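Local coordinates for putative oxidoreductase molybdopterin-binding subunit (Sulfolobus tokodaii, PDB 4ZOH), which probably serves as the catalytic, molybdopterin-binding subunit of an oxidoreductase of the xanthine dehydrogenase and aldehyde oxidase family, carrying a pterin cytosine dinucleotide cofactor, at residues R134-D139 with G313-A318; D148-D153 with K261-V266; D503-I508 with E540-A545. All coordinates share one frame; numbering follows the deposited sequence.

Interaction 1 of 3, residues R134-D139 with G313-A318; sequences RWKGGD and GADIDA
R134 and D315 form the charged centre of this antiparallel strand pair: R134 NE donates to D315 OD1 at 3.0 Å, on the syn lone pair of that oxygen. CG of D315 stands opposite its backbone N (chi1 -179°), which brings the carboxylate across to NE. The guanidinium is almost perpendicular (89°) to the D315 carboxylate but stacks on that of D317, whose CG lies over one of its faces. The second salt bridge, R134 NH1 to D317 OD2, is long, with no N-H pointing at the oxygen; D317 has its firmer partner in H132. K136 runs alongside D315 without forming a salt bridge.

Backbone bonds join W135 to I316, with N to O 2.6 Å in each direction, and G137 to A314. The positive phi of G138 (59°) suits glycine, and G313 CA packs closely on D139 N.

Apolar contacts lie on the other face. W135 CB meets I316 CB, and W135 CD1 approaches A318 CB at 4.0 Å, while NE1 bonds to Y131. Helix 288-304 packs against W135, I316 and A318 through V302; strand 129-138 is outermost in its five-stranded sheet, and strand 272-282 flanks strand 313-321 on its other side.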
ATOM      1  N   ARG A 134     -27.038  43.233  -9.213  1.00 33.98           N
ATOM      2  CA  ARG A 134     -28.279  43.658  -8.586  1.00 31.81           C
ATOM      3  C   ARG A 134     -29.292  42.636  -9.004  1.00 31.69           C
ATOM      4  O   ARG A 134     -29.462  42.384 -10.183  1.00 34.84           O
ATOM      5  CB  ARG A 134     -28.620  45.087  -9.090  1.00 41.64           C
ATOM      6  CG  ARG A 134     -29.821  45.760  -8.465  1.00 51.25           C
ATOM      7  CD  ARG A 134     -29.643  47.273  -8.349  1.00 53.27           C
ATOM      8  NE  ARG A 134     -30.257  47.700  -7.097  1.00 54.84           N
ATOM      9  CZ  ARG A 134     -29.666  48.412  -6.142  1.00 57.44           C
ATOM     10  NH1 ARG A 134     -28.438  48.881  -6.284  1.00 58.34           N
ATOM     11  NH2 ARG A 134     -30.331  48.690  -5.032  1.00 64.00           N
ATOM     12  N   TRP A 135     -29.944  41.977  -8.050  1.00 30.97           N
ATOM     13  CA  TRP A 135     -30.934  40.953  -8.388  1.00 34.47           C
ATOM     14  C   TRP A 135     -32.336  41.548  -8.249  1.00 33.65           C
ATOM     15  O   TRP A 135     -32.696  41.995  -7.161  1.00 32.94           O
ATOM     16  CB  TRP A 135     -30.800  39.736  -7.443  1.00 34.56           C
ATOM     17  CG  TRP A 135     -29.589  38.842  -7.759  1.00 33.86           C
ATOM     18  CD1 TRP A 135     -28.248  39.204  -7.699  1.00 31.44           C
ATOM     19  CD2 TRP A 135     -29.619  37.467  -8.169  1.00 29.18           C
ATOM     20  NE1 TRP A 135     -27.466  38.141  -8.087  1.00 32.85           N
ATOM     21  CE2 TRP A 135     -28.274  37.063  -8.369  1.00 32.49           C
ATOM     22  CE3 TRP A 135     -30.650  36.530  -8.388  1.00 29.35           C
ATOM     23  CZ2 TRP A 135     -27.937  35.764  -8.791  1.00 30.59           C
ATOM     24  CZ3 TRP A 135     -30.334  35.258  -8.804  1.00 31.97           C
ATOM     25  CH2 TRP A 135     -28.980  34.871  -9.010  1.00 32.21           C
ATOM     26  N   LYS A 136     -33.138  41.409  -9.309  1.00 33.47           N
ATOM     27  CA  LYS A 136     -34.431  42.030  -9.428  1.00 33.79           C
ATOM     28  C   LYS A 136     -35.395  41.012  -9.935  1.00 31.38           C
ATOM     29  O   LYS A 136     -35.105  40.234 -10.846  1.00 34.23           O
ATOM     30  CB  LYS A 136     -34.400  43.242 -10.422  1.00 37.82           C
ATOM     31  CG  LYS A 136     -33.664  44.487  -9.921  1.00 43.76           C
ATOM     32  CD  LYS A 136     -33.514  45.606 -10.966  1.00 50.89           C
ATOM     33  CE  LYS A 136     -32.829  46.823 -10.335  1.00 62.72           C
ATOM     34  NZ  LYS A 136     -32.814  48.089 -11.156  1.00 64.72           N
ATOM     35  N   GLY A 137     -36.587  41.048  -9.372  1.00 26.42           N
ATOM     36  CA  GLY A 137     -37.645  40.223  -9.918  1.00 28.49           C
ATOM     37  C   GLY A 137     -39.001  40.732  -9.502  1.00 32.47           C
ATOM     38  O   GLY A 137     -39.126  41.515  -8.508  1.00 29.46           O
ATOM     39  N   GLY A 138     -40.015  40.279 -10.265  1.00 37.96           N
ATOM     40  CA  GLY A 138     -41.403  40.683 -10.040  1.00 41.94           C
ATOM     41  C   GLY A 138     -41.507  42.192 -10.156  1.00 43.84           C
ATOM     42  O   GLY A 138     -40.912  42.763 -11.048  1.00 40.49           O
ATOM     43  N   ASP A 139     -42.201  42.836  -9.223  1.00 45.16           N
ATOM     44  CA  ASP A 139     -42.530  44.267  -9.329  1.00 38.39           C
ATOM     45  C   ASP A 139     -42.348  44.889  -7.967  1.00 35.61           C
ATOM     46  O   ASP A 139     -43.324  45.052  -7.207  1.00 41.21           O
ATOM     47  CB  ASP A 139     -43.993  44.416  -9.819  1.00 38.28           C
ATOM     48  CG  ASP A 139     -44.411  45.904 -10.086  1.00 42.42           C
ATOM     49  OD1 ASP A 139     -43.744  46.880  -9.635  1.00 38.12           O
ATOM     50  OD2 ASP A 139     -45.451  46.073 -10.744  1.00 45.56           O
ATOM     51  N   GLY A 313     -42.541  41.412  -5.466  1.00 34.02           N
ATOM     52  CA  GLY A 313     -41.281  41.857  -6.077  1.00 34.22           C
ATOM     53  C   GLY A 313     -40.104  41.895  -5.116  1.00 32.47           C
ATOM     54  O   GLY A 313     -40.301  42.032  -3.912  1.00 34.57           O
ATOM     55  N   ALA A 314     -38.880  41.814  -5.641  1.00 31.42           N
ATOM     56  CA  ALA A 314     -37.689  42.039  -4.796  1.00 31.74           C
ATOM     57  C   ALA A 314     -36.548  42.679  -5.583  1.00 26.68           C
ATOM     58  O   ALA A 314     -36.421  42.483  -6.777  1.00 26.55           O
ATOM     59  CB  ALA A 314     -37.214  40.700  -4.195  1.00 32.92           C
ATOM     60  N   ASP A 315     -35.664  43.318  -4.878  1.00 25.28           N
ATOM     61  CA  ASP A 315     -34.576  44.012  -5.482  1.00 29.11           C
ATOM     62  C   ASP A 315     -33.401  43.886  -4.507  1.00 27.06           C
ATOM     63  O   ASP A 315     -33.386  44.597  -3.528  1.00 27.27           O
ATOM     64  CB  ASP A 315     -34.976  45.508  -5.699  1.00 35.92           C
ATOM     65  CG  ASP A 315     -33.850  46.362  -6.391  1.00 43.32           C
ATOM     66  OD1 ASP A 315     -32.653  45.971  -6.367  1.00 39.85           O
ATOM     67  OD2 ASP A 315     -34.165  47.440  -6.962  1.00 45.47           O
ATOM     68  N   ILE A 316     -32.425  42.994  -4.784  1.00 25.69           N
ATOM     69  CA  ILE A 316     -31.291  42.728  -3.832  1.00 26.96           C
ATOM     70  C   ILE A 316     -29.958  43.008  -4.487  1.00 26.67           C
ATOM     71  O   ILE A 316     -29.654  42.515  -5.549  1.00 25.94           O
ATOM     72  CB  ILE A 316     -31.270  41.241  -3.324  1.00 25.65           C
ATOM     73  CG1 ILE A 316     -32.656  40.896  -2.696  1.00 24.48           C
ATOM     74  CG2 ILE A 316     -30.117  41.016  -2.319  1.00 25.29           C
ATOM     75  CD1 ILE A 316     -32.890  41.504  -1.325  1.00 24.05           C
ATOM     76  N   ASP A 317     -29.164  43.797  -3.821  1.00 28.07           N
ATOM     77  CA  ASP A 317     -27.920  44.223  -4.384  1.00 29.37           C
ATOM     78  C   ASP A 317     -26.891  43.257  -3.770  1.00 29.99           C
ATOM     79  O   ASP A 317     -26.619  43.335  -2.560  1.00 31.39           O
ATOM     80  CB  ASP A 317     -27.652  45.714  -4.014  1.00 26.40           C
ATOM     81  CG  ASP A 317     -26.370  46.299  -4.710  1.00 29.34           C
ATOM     82  OD1 ASP A 317     -26.049  45.867  -5.818  1.00 26.30           O
ATOM     83  OD2 ASP A 317     -25.716  47.214  -4.148  1.00 34.88           O
ATOM     84  N   ALA A 318     -26.391  42.304  -4.584  1.00 30.12           N
ATOM     85  CA  ALA A 318     -25.398  41.255  -4.091  1.00 29.67           C
ATOM     86  C   ALA A 318     -23.900  41.559  -4.316  1.00 29.00           C
ATOM     87  O   ALA A 318     -23.463  41.731  -5.452  1.00 32.75           O
ATOM     88  CB  ALA A 318     -25.745  39.872  -4.658  1.00 30.39           C
TER

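Interaction 2 of 3, residues D148-D153 with K261-V266; sequences DLTISD and KFEVAV
F262 turns its ring back beneath the partner strand, so that the backbone N of D153 sits over one ring face, displaced toward the rim. With chi1 at 79°, CG lies between the backbone N and the carbonyl carbon, and this swings the ring across to D153: CE2 of F262 is 3.7 Å from D153 CB, while CE1 approaches the carbonyl oxygen of I151 obliquely. A leucine here, lacking the flat ring, would probably leave the D153 backbone N and CB without their cover and open a gap under that strand end.

I151 and V264 face the same way as F262. Their contact is branch against stem, V264 CG1 to I151 CB at 3.8 Å, and V266 CG2 meets L149 CB similarly.

On the opposite face T150 and E263 cross at a slant. The E263 chain is extended beyond CG, which carries OE1 to 3.0 Å from T150 OG1, close enough for a hydrogen bond. The S152 hydroxyl lies 3.4 Å from E263 CB, and a water links S152 OG weakly to E263 OE2. OE2 also forms a salt bridge with R276 of the adjacent strand.

The antiparallel backbone pairing ends in a classic beta bulge, where D148 and L149 both face V266; D148 N donates to V266 O at 2.9 Å, and the bond from L149 N is weak. At the other end F262 N meets D153 O almost head-on (C=O...N 177°). The two faces differ in chemistry: one is largely apolar, with I151, V264 and V266 against helix 336-353 and the F262 ring against the backbone, though D153 there forms a salt bridge with R693; on the other, E263 joins a hydroxyl, a water and an arginine, so its negative charge is probably well compensated.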
ATOM      1  N   ASP A 148     -48.491  48.557   3.931  1.00 42.17           N
ATOM      2  CA  ASP A 148     -48.993  49.407   5.022  1.00 45.58           C
ATOM      3  C   ASP A 148     -47.846  49.875   5.886  1.00 42.97           C
ATOM      4  O   ASP A 148     -47.932  50.890   6.583  1.00 45.41           O
ATOM      5  CB  ASP A 148     -50.128  48.701   5.833  1.00 45.14           C
ATOM      6  CG  ASP A 148     -51.280  48.243   4.925  1.00 48.70           C
ATOM      7  OD1 ASP A 148     -51.664  49.024   4.011  1.00 47.04           O
ATOM      8  OD2 ASP A 148     -51.790  47.109   5.089  1.00 42.99           O
ATOM      9  N   LEU A 149     -46.737  49.141   5.786  1.00 48.84           N
ATOM     10  CA  LEU A 149     -45.650  49.205   6.736  1.00 39.82           C
ATOM     11  C   LEU A 149     -44.391  48.590   6.106  1.00 38.43           C
ATOM     12  O   LEU A 149     -44.467  47.630   5.290  1.00 36.13           O
ATOM     13  CB  LEU A 149     -46.048  48.335   7.966  1.00 50.80           C
ATOM     14  CG  LEU A 149     -45.220  48.554   9.231  1.00 52.76           C
ATOM     15  CD1 LEU A 149     -44.727  49.999   9.274  1.00 59.84           C
ATOM     16  CD2 LEU A 149     -46.037  48.237  10.469  1.00 60.13           C
ATOM     17  N   THR A 150     -43.243  49.099   6.535  1.00 28.39           N
ATOM     18  CA  THR A 150     -41.991  48.456   6.223  1.00 32.98           C
ATOM     19  C   THR A 150     -41.142  48.321   7.451  1.00 31.68           C
ATOM     20  O   THR A 150     -41.126  49.204   8.332  1.00 31.34           O
ATOM     21  CB  THR A 150     -41.172  49.166   5.078  1.00 32.34           C
ATOM     22  OG1 THR A 150     -40.641  50.407   5.556  1.00 36.85           O
ATOM     23  CG2 THR A 150     -42.024  49.373   3.919  1.00 27.88           C
ATOM     24  N   ILE A 151     -40.388  47.219   7.466  1.00 35.61           N
ATOM     25  CA  ILE A 151     -39.510  46.878   8.590  1.00 32.21           C
ATOM     26  C   ILE A 151     -38.087  46.739   8.079  1.00 30.53           C
ATOM     27  O   ILE A 151     -37.881  46.105   7.071  1.00 29.31           O
ATOM     28  CB  ILE A 151     -39.929  45.496   9.268  1.00 34.15           C
ATOM     29  CG1 ILE A 151     -41.462  45.384   9.550  1.00 35.51           C
ATOM     30  CG2 ILE A 151     -39.084  45.177  10.522  1.00 29.25           C
ATOM     31  CD1 ILE A 151     -41.930  46.214  10.701  1.00 40.49           C
ATOM     32  N   SER A 152     -37.110  47.237   8.839  1.00 35.22           N
ATOM     33  CA  SER A 152     -35.700  47.176   8.406  1.00 36.52           C
ATOM     34  C   SER A 152     -34.825  46.669   9.493  1.00 32.69           C
ATOM     35  O   SER A 152     -35.041  47.008  10.629  1.00 30.87           O
ATOM     36  CB  SER A 152     -35.197  48.576   8.024  1.00 34.01           C
ATOM     37  OG  SER A 152     -35.846  48.901   6.841  1.00 38.40           O
ATOM     38  N   ASP A 153     -33.811  45.884   9.129  1.00 32.45           N
ATOM     39  CA  ASP A 153     -32.725  45.545  10.052  1.00 31.55           C
ATOM     40  C   ASP A 153     -31.547  44.912   9.263  1.00 31.06           C
ATOM     41  O   ASP A 153     -31.603  44.764   8.055  1.00 25.51           O
ATOM     42  CB  ASP A 153     -33.236  44.556  11.147  1.00 34.52           C
ATOM     43  CG  ASP A 153     -32.577  44.772  12.460  1.00 36.68           C
ATOM     44  OD1 ASP A 153     -33.255  44.593  13.490  1.00 43.25           O
ATOM     45  OD2 ASP A 153     -31.398  45.177  12.495  1.00 37.91           O
ATOM     46  N   LYS A 261     -28.689  43.441   4.708  1.00 33.19           N
ATOM     47  CA  LYS A 261     -29.348  44.735   5.061  1.00 32.76           C
ATOM     48  C   LYS A 261     -30.660  44.622   4.327  1.00 31.53           C
ATOM     49  O   LYS A 261     -30.671  44.524   3.075  1.00 29.43           O
ATOM     50  CB  LYS A 261     -28.586  45.953   4.524  1.00 33.95           C
ATOM     51  CG  LYS A 261     -27.052  45.936   4.679  1.00 47.69           C
ATOM     52  CD  LYS A 261     -26.559  46.540   5.998  1.00 54.30           C
ATOM     53  CE  LYS A 261     -25.062  46.841   6.024  1.00 59.54           C
ATOM     54  NZ  LYS A 261     -24.728  48.018   5.164  1.00 60.59           N
ATOM     55  N   PHE A 262     -31.773  44.550   5.070  1.00 30.52           N
ATOM     56  CA  PHE A 262     -33.073  44.246   4.401  1.00 29.73           C
ATOM     57  C   PHE A 262     -34.112  45.313   4.725  1.00 25.70           C
ATOM     58  O   PHE A 262     -34.016  46.000   5.727  1.00 26.27           O
ATOM     59  CB  PHE A 262     -33.604  42.814   4.728  1.00 32.58           C
ATOM     60  CG  PHE A 262     -34.271  42.700   6.090  1.00 33.90           C
ATOM     61  CD1 PHE A 262     -35.626  43.067   6.272  1.00 33.98           C
ATOM     62  CD2 PHE A 262     -33.548  42.278   7.191  1.00 35.61           C
ATOM     63  CE1 PHE A 262     -36.217  43.027   7.532  1.00 33.31           C
ATOM     64  CE2 PHE A 262     -34.137  42.197   8.443  1.00 36.55           C
ATOM     65  CZ  PHE A 262     -35.481  42.560   8.611  1.00 37.17           C
ATOM     66  N   GLU A 263     -35.137  45.410   3.894  1.00 28.25           N
ATOM     67  CA  GLU A 263     -36.297  46.150   4.277  1.00 26.27           C
ATOM     68  C   GLU A 263     -37.429  45.343   3.732  1.00 26.90           C
ATOM     69  O   GLU A 263     -37.403  44.944   2.571  1.00 26.63           O
ATOM     70  CB  GLU A 263     -36.260  47.596   3.708  1.00 34.83           C
ATOM     71  CG  GLU A 263     -37.630  48.249   3.460  1.00 40.60           C
ATOM     72  CD  GLU A 263     -37.560  49.732   3.065  1.00 53.11           C
ATOM     73  OE1 GLU A 263     -38.377  50.548   3.602  1.00 53.38           O
ATOM     74  OE2 GLU A 263     -36.686  50.093   2.235  1.00 50.71           O
ATOM     75  N   VAL A 264     -38.456  45.097   4.563  1.00 27.71           N
ATOM     76  CA  VAL A 264     -39.536  44.240   4.050  1.00 28.52           C
ATOM     77  C   VAL A 264     -40.807  45.089   3.999  1.00 29.57           C
ATOM     78  O   VAL A 264     -41.079  45.899   4.899  1.00 27.24           O
ATOM     79  CB  VAL A 264     -39.665  42.882   4.872  1.00 23.91           C
ATOM     80  CG1 VAL A 264     -39.918  43.140   6.343  1.00 21.25           C
ATOM     81  CG2 VAL A 264     -40.711  41.948   4.322  1.00 21.99           C
ATOM     82  N   ALA A 265     -41.573  44.841   2.949  1.00 33.94           N
ATOM     83  CA  ALA A 265     -42.834  45.472   2.753  1.00 36.22           C
ATOM     84  C   ALA A 265     -43.983  44.508   3.033  1.00 38.97           C
ATOM     85  O   ALA A 265     -44.193  43.473   2.351  1.00 36.55           O
ATOM     86  CB  ALA A 265     -42.934  46.026   1.331  1.00 35.50           C
ATOM     87  N   VAL A 266     -44.779  44.907   4.022  1.00 43.49           N
ATOM     88  CA  VAL A 266     -45.911  44.089   4.432  1.00 45.69           C
ATOM     89  C   VAL A 266     -47.248  44.820   4.471  1.00 46.74           C
ATOM     90  O   VAL A 266     -47.292  46.046   4.748  1.00 44.81           O
ATOM     91  CB  VAL A 266     -45.646  43.466   5.822  1.00 44.90           C
ATOM     92  CG1 VAL A 266     -44.353  42.630   5.783  1.00 44.27           C
ATOM     93  CG2 VAL A 266     -45.616  44.527   6.942  1.00 34.33           C
TER
HETATM   94  O   HOH W   1     -34.749  50.410   4.101  1.00 58.75           O

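Interaction 3 of 3, residues D503-I508 with E540-A545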
ATOM      1  N   ASP A 503     -31.323  -5.978 -19.768  1.00 30.49           N
ATOM      2  CA  ASP A 503     -31.613  -6.074 -21.196  1.00 35.22           C
ATOM      3  C   ASP A 503     -30.651  -6.973 -21.929  1.00 37.93           C
ATOM      4  O   ASP A 503     -31.070  -7.734 -22.828  1.00 43.22           O
ATOM      5  CB  ASP A 503     -31.614  -4.699 -21.888  1.00 34.84           C
ATOM      6  CG  ASP A 503     -32.695  -3.794 -21.374  1.00 41.85           C
ATOM      7  OD1 ASP A 503     -32.585  -2.546 -21.576  1.00 46.74           O
ATOM      8  OD2 ASP A 503     -33.637  -4.332 -20.726  1.00 38.01           O
ATOM      9  N   LYS A 504     -29.371  -6.900 -21.552  1.00 38.77           N
ATOM     10  CA  LYS A 504     -28.357  -7.750 -22.195  1.00 35.72           C
ATOM     11  C   LYS A 504     -28.490  -9.190 -21.757  1.00 34.50           C
ATOM     12  O   LYS A 504     -28.314 -10.107 -22.574  1.00 38.55           O
ATOM     13  CB  LYS A 504     -26.949  -7.211 -21.965  1.00 39.91           C
ATOM     14  CG  LYS A 504     -25.940  -7.544 -23.067  1.00 47.26           C
ATOM     15  CD  LYS A 504     -24.921  -6.406 -23.215  1.00 59.96           C
ATOM     16  CE  LYS A 504     -24.343  -5.995 -21.849  1.00 60.62           C
ATOM     17  NZ  LYS A 504     -24.478  -4.550 -21.527  1.00 71.67           N
ATOM     18  N   LEU A 505     -28.793  -9.412 -20.476  1.00 34.27           N
ATOM     19  CA  LEU A 505     -28.935 -10.778 -19.960  1.00 37.52           C
ATOM     20  C   LEU A 505     -30.147 -11.445 -20.669  1.00 39.70           C
ATOM     21  O   LEU A 505     -30.091 -12.651 -21.001  1.00 41.84           O
ATOM     22  CB  LEU A 505     -29.167 -10.789 -18.436  1.00 38.57           C
ATOM     23  CG  LEU A 505     -28.072 -10.447 -17.400  1.00 34.16           C
ATOM     24  CD1 LEU A 505     -28.668 -10.387 -15.992  1.00 29.58           C
ATOM     25  CD2 LEU A 505     -26.976 -11.488 -17.465  1.00 29.88           C
ATOM     26  N   ILE A 506     -31.207 -10.649 -20.878  1.00 36.26           N
ATOM     27  CA  ILE A 506     -32.423 -11.061 -21.623  1.00 40.12           C
ATOM     28  C   ILE A 506     -32.110 -11.559 -23.047  1.00 43.47           C
ATOM     29  O   ILE A 506     -32.452 -12.713 -23.410  1.00 45.73           O
ATOM     30  CB  ILE A 506     -33.557 -10.001 -21.578  1.00 36.21           C
ATOM     31  CG1 ILE A 506     -34.250 -10.068 -20.206  1.00 33.67           C
ATOM     32  CG2 ILE A 506     -34.598 -10.282 -22.673  1.00 41.60           C
ATOM     33  CD1 ILE A 506     -35.151  -8.896 -19.874  1.00 29.99           C
ATOM     34  N   GLU A 507     -31.438 -10.740 -23.832  1.00 47.44           N
ATOM     35  CA  GLU A 507     -31.163 -11.169 -25.197  1.00 55.81           C
ATOM     36  C   GLU A 507     -30.201 -12.363 -25.342  1.00 58.97           C
ATOM     37  O   GLU A 507     -30.414 -13.222 -26.224  1.00 58.32           O
ATOM     38  CB  GLU A 507     -30.813 -10.009 -26.092  1.00 60.53           C
ATOM     39  CG  GLU A 507     -29.646  -9.166 -25.657  1.00 71.22           C
ATOM     40  CD  GLU A 507     -29.044  -8.459 -26.849  1.00 78.61           C
ATOM     41  OE1 GLU A 507     -28.415  -7.391 -26.682  1.00 76.33           O
ATOM     42  OE2 GLU A 507     -29.215  -8.987 -27.967  1.00 81.37           O
ATOM     43  N   ILE A 508     -29.199 -12.465 -24.460  1.00 48.74           N
ATOM     44  CA  ILE A 508     -28.344 -13.667 -24.450  1.00 46.69           C
ATOM     45  C   ILE A 508     -29.198 -14.904 -24.082  1.00 49.83           C
ATOM     46  O   ILE A 508     -29.098 -15.969 -24.728  1.00 45.88           O
ATOM     47  CB  ILE A 508     -27.071 -13.470 -23.576  1.00 43.66           C
ATOM     48  CG1 ILE A 508     -26.204 -12.378 -24.216  1.00 43.16           C
ATOM     49  CG2 ILE A 508     -26.238 -14.745 -23.474  1.00 37.50           C
ATOM     50  CD1 ILE A 508     -25.436 -11.534 -23.240  1.00 48.69           C
ATOM     51  N   GLU A 540     -25.482 -19.668 -16.278  1.00 32.06           N
ATOM     52  CA  GLU A 540     -25.374 -20.182 -17.652  1.00 33.34           C
ATOM     53  C   GLU A 540     -25.437 -19.065 -18.673  1.00 29.04           C
ATOM     54  O   GLU A 540     -24.704 -19.099 -19.657  1.00 32.65           O
ATOM     55  CB  GLU A 540     -26.431 -21.270 -18.007  1.00 34.98           C
ATOM     56  CG  GLU A 540     -26.208 -22.663 -17.435  1.00 38.77           C
ATOM     57  CD  GLU A 540     -27.554 -23.344 -17.081  1.00 46.20           C
ATOM     58  OE1 GLU A 540     -28.650 -22.926 -17.586  1.00 37.57           O
ATOM     59  OE2 GLU A 540     -27.522 -24.300 -16.269  1.00 49.33           O
ATOM     60  N   ILE A 541     -26.274 -18.064 -18.468  1.00 29.14           N
ATOM     61  CA  ILE A 541     -26.295 -16.924 -19.385  1.00 31.47           C
ATOM     62  C   ILE A 541     -24.897 -16.238 -19.469  1.00 33.46           C
ATOM     63  O   ILE A 541     -24.409 -15.868 -20.567  1.00 38.04           O
ATOM     64  CB  ILE A 541     -27.413 -15.902 -19.008  1.00 32.64           C
ATOM     65  CG1 ILE A 541     -28.836 -16.460 -19.333  1.00 32.64           C
ATOM     66  CG2 ILE A 541     -27.217 -14.574 -19.732  1.00 28.86           C
ATOM     67  CD1 ILE A 541     -29.956 -15.610 -18.768  1.00 30.40           C
ATOM     68  N   VAL A 542     -24.288 -16.073 -18.285  1.00 35.48           N
ATOM     69  CA  VAL A 542     -23.046 -15.338 -18.112  1.00 27.46           C
ATOM     70  C   VAL A 542     -21.943 -16.142 -18.814  1.00 28.01           C
ATOM     71  O   VAL A 542     -21.241 -15.612 -19.654  1.00 29.46           O
ATOM     72  CB  VAL A 542     -22.731 -15.125 -16.634  1.00 25.84           C
ATOM     73  CG1 VAL A 542     -21.280 -14.631 -16.466  1.00 24.88           C
ATOM     74  CG2 VAL A 542     -23.707 -14.137 -15.995  1.00 23.06           C
ATOM     75  N   LYS A 543     -21.793 -17.430 -18.511  1.00 30.49           N
ATOM     76  CA  LYS A 543     -20.742 -18.229 -19.217  1.00 31.85           C
ATOM     77  C   LYS A 543     -20.855 -18.275 -20.745  1.00 35.57           C
ATOM     78  O   LYS A 543     -19.846 -18.184 -21.495  1.00 34.98           O
ATOM     79  CB  LYS A 543     -20.644 -19.585 -18.635  1.00 30.11           C
ATOM     80  CG  LYS A 543     -20.391 -19.473 -17.167  1.00 31.99           C
ATOM     81  CD  LYS A 543     -20.052 -20.824 -16.641  1.00 33.73           C
ATOM     82  CE  LYS A 543     -19.756 -20.740 -15.152  1.00 32.42           C
ATOM     83  NZ  LYS A 543     -18.764 -21.801 -14.956  1.00 43.52           N
ATOM     84  N   ASN A 544     -22.096 -18.367 -21.198  1.00 37.45           N
ATOM     85  CA  ASN A 544     -22.399 -18.294 -22.606  1.00 40.56           C
ATOM     86  C   ASN A 544     -22.160 -16.917 -23.192  1.00 38.63           C
ATOM     87  O   ASN A 544     -21.777 -16.829 -24.335  1.00 40.00           O
ATOM     88  CB  ASN A 544     -23.802 -18.885 -22.924  1.00 44.66           C
ATOM     89  CG  ASN A 544     -23.790 -20.419 -22.829  1.00 56.32           C
ATOM     90  OD1 ASN A 544     -23.237 -21.102 -23.712  1.00 52.47           O
ATOM     91  ND2 ASN A 544     -24.304 -20.968 -21.707  1.00 52.73           N
ATOM     92  N   ALA A 545     -22.357 -15.846 -22.431  1.00 35.65           N
ATOM     93  CA  ALA A 545     -21.995 -14.524 -22.970  1.00 37.32           C
ATOM     94  C   ALA A 545     -20.501 -14.416 -23.311  1.00 36.83           C
ATOM     95  O   ALA A 545     -20.136 -13.842 -24.327  1.00 34.57           O
ATOM     96  CB  ALA A 545     -22.417 -13.395 -22.025  1.00 38.90           C
TER
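I508 and I541 meet where two helical segments cross, and the branch methyls do most of the touching. In both isoleucines CG1 is anti to the carbonyl carbon (chi1 near -70°), which leaves CG2 anti to the backbone N and directed across the interface. The two CG2 methyls lie 3.9 Å apart. I508 CG2 comes still closer to the backbone of the other helix, 3.6 Å from I541 O, so this methyl rests against a peptide as well as a side chain.

The longer arm of I508 takes a separate route. Its chi2 of 147° departs from a fully staggered value and sends CD1 to the methyl of A545, one turn beyond I541, with 3.7 Å between CD1 and A545 CB. I508 therefore spans two successive turns of the partner helix, one with each branch.

This is a near-orthogonal helix-helix packing, the segment axes crossing at 82° with a closest approach of 9.7 Å, and it joins the long helix 486-512 to the short helix 538-547. The touching residues are buried and apolar.

L505, one turn before I508, crosses I541 at about a right angle. Its CD2 methyl reaches across the I541 branch, and L505 CD2 lies 3.8 Å from I541 CG2; V542 CG2 stands farther off at 4.5 Å. The same I541 CG2, together with I541 CD1, also abuts the carbonyl oxygen of L505, so I541 is wedged between the L505 and I508 turns. Beyond the two segments, Y522 packs on L505, and L552 touches both I508 and V542. Farther round helix 538-547, N544 folds its amide back onto its own helix: ND2 donates to E540 O from above the carbonyl plane, while the backbone N of N544 reaches that oxygen from the opposite face.

Overall arrangement
Interactions 1 and 2 belong to one five-stranded mixed sheet, in which they pair each outermost strand, 129-138 and 149-161, with its inner neighbour, 313-321 and 254-266; strand 272-282 lies between. Their centres are 14 Å apart, with nearest atoms about 6 Å apart. Along the chain, interaction 2 is nested within the loop closed by interaction 1, so residues distant in sequence build a single sheet in the first molybdopterin cofactor-binding domain of the sequence. Interaction 3 follows in the second such domain, its centre 58 Å from that of interaction 1 and 67 Å from that of interaction 2. It is a separate helical contact, across the chain's centre from interaction 2.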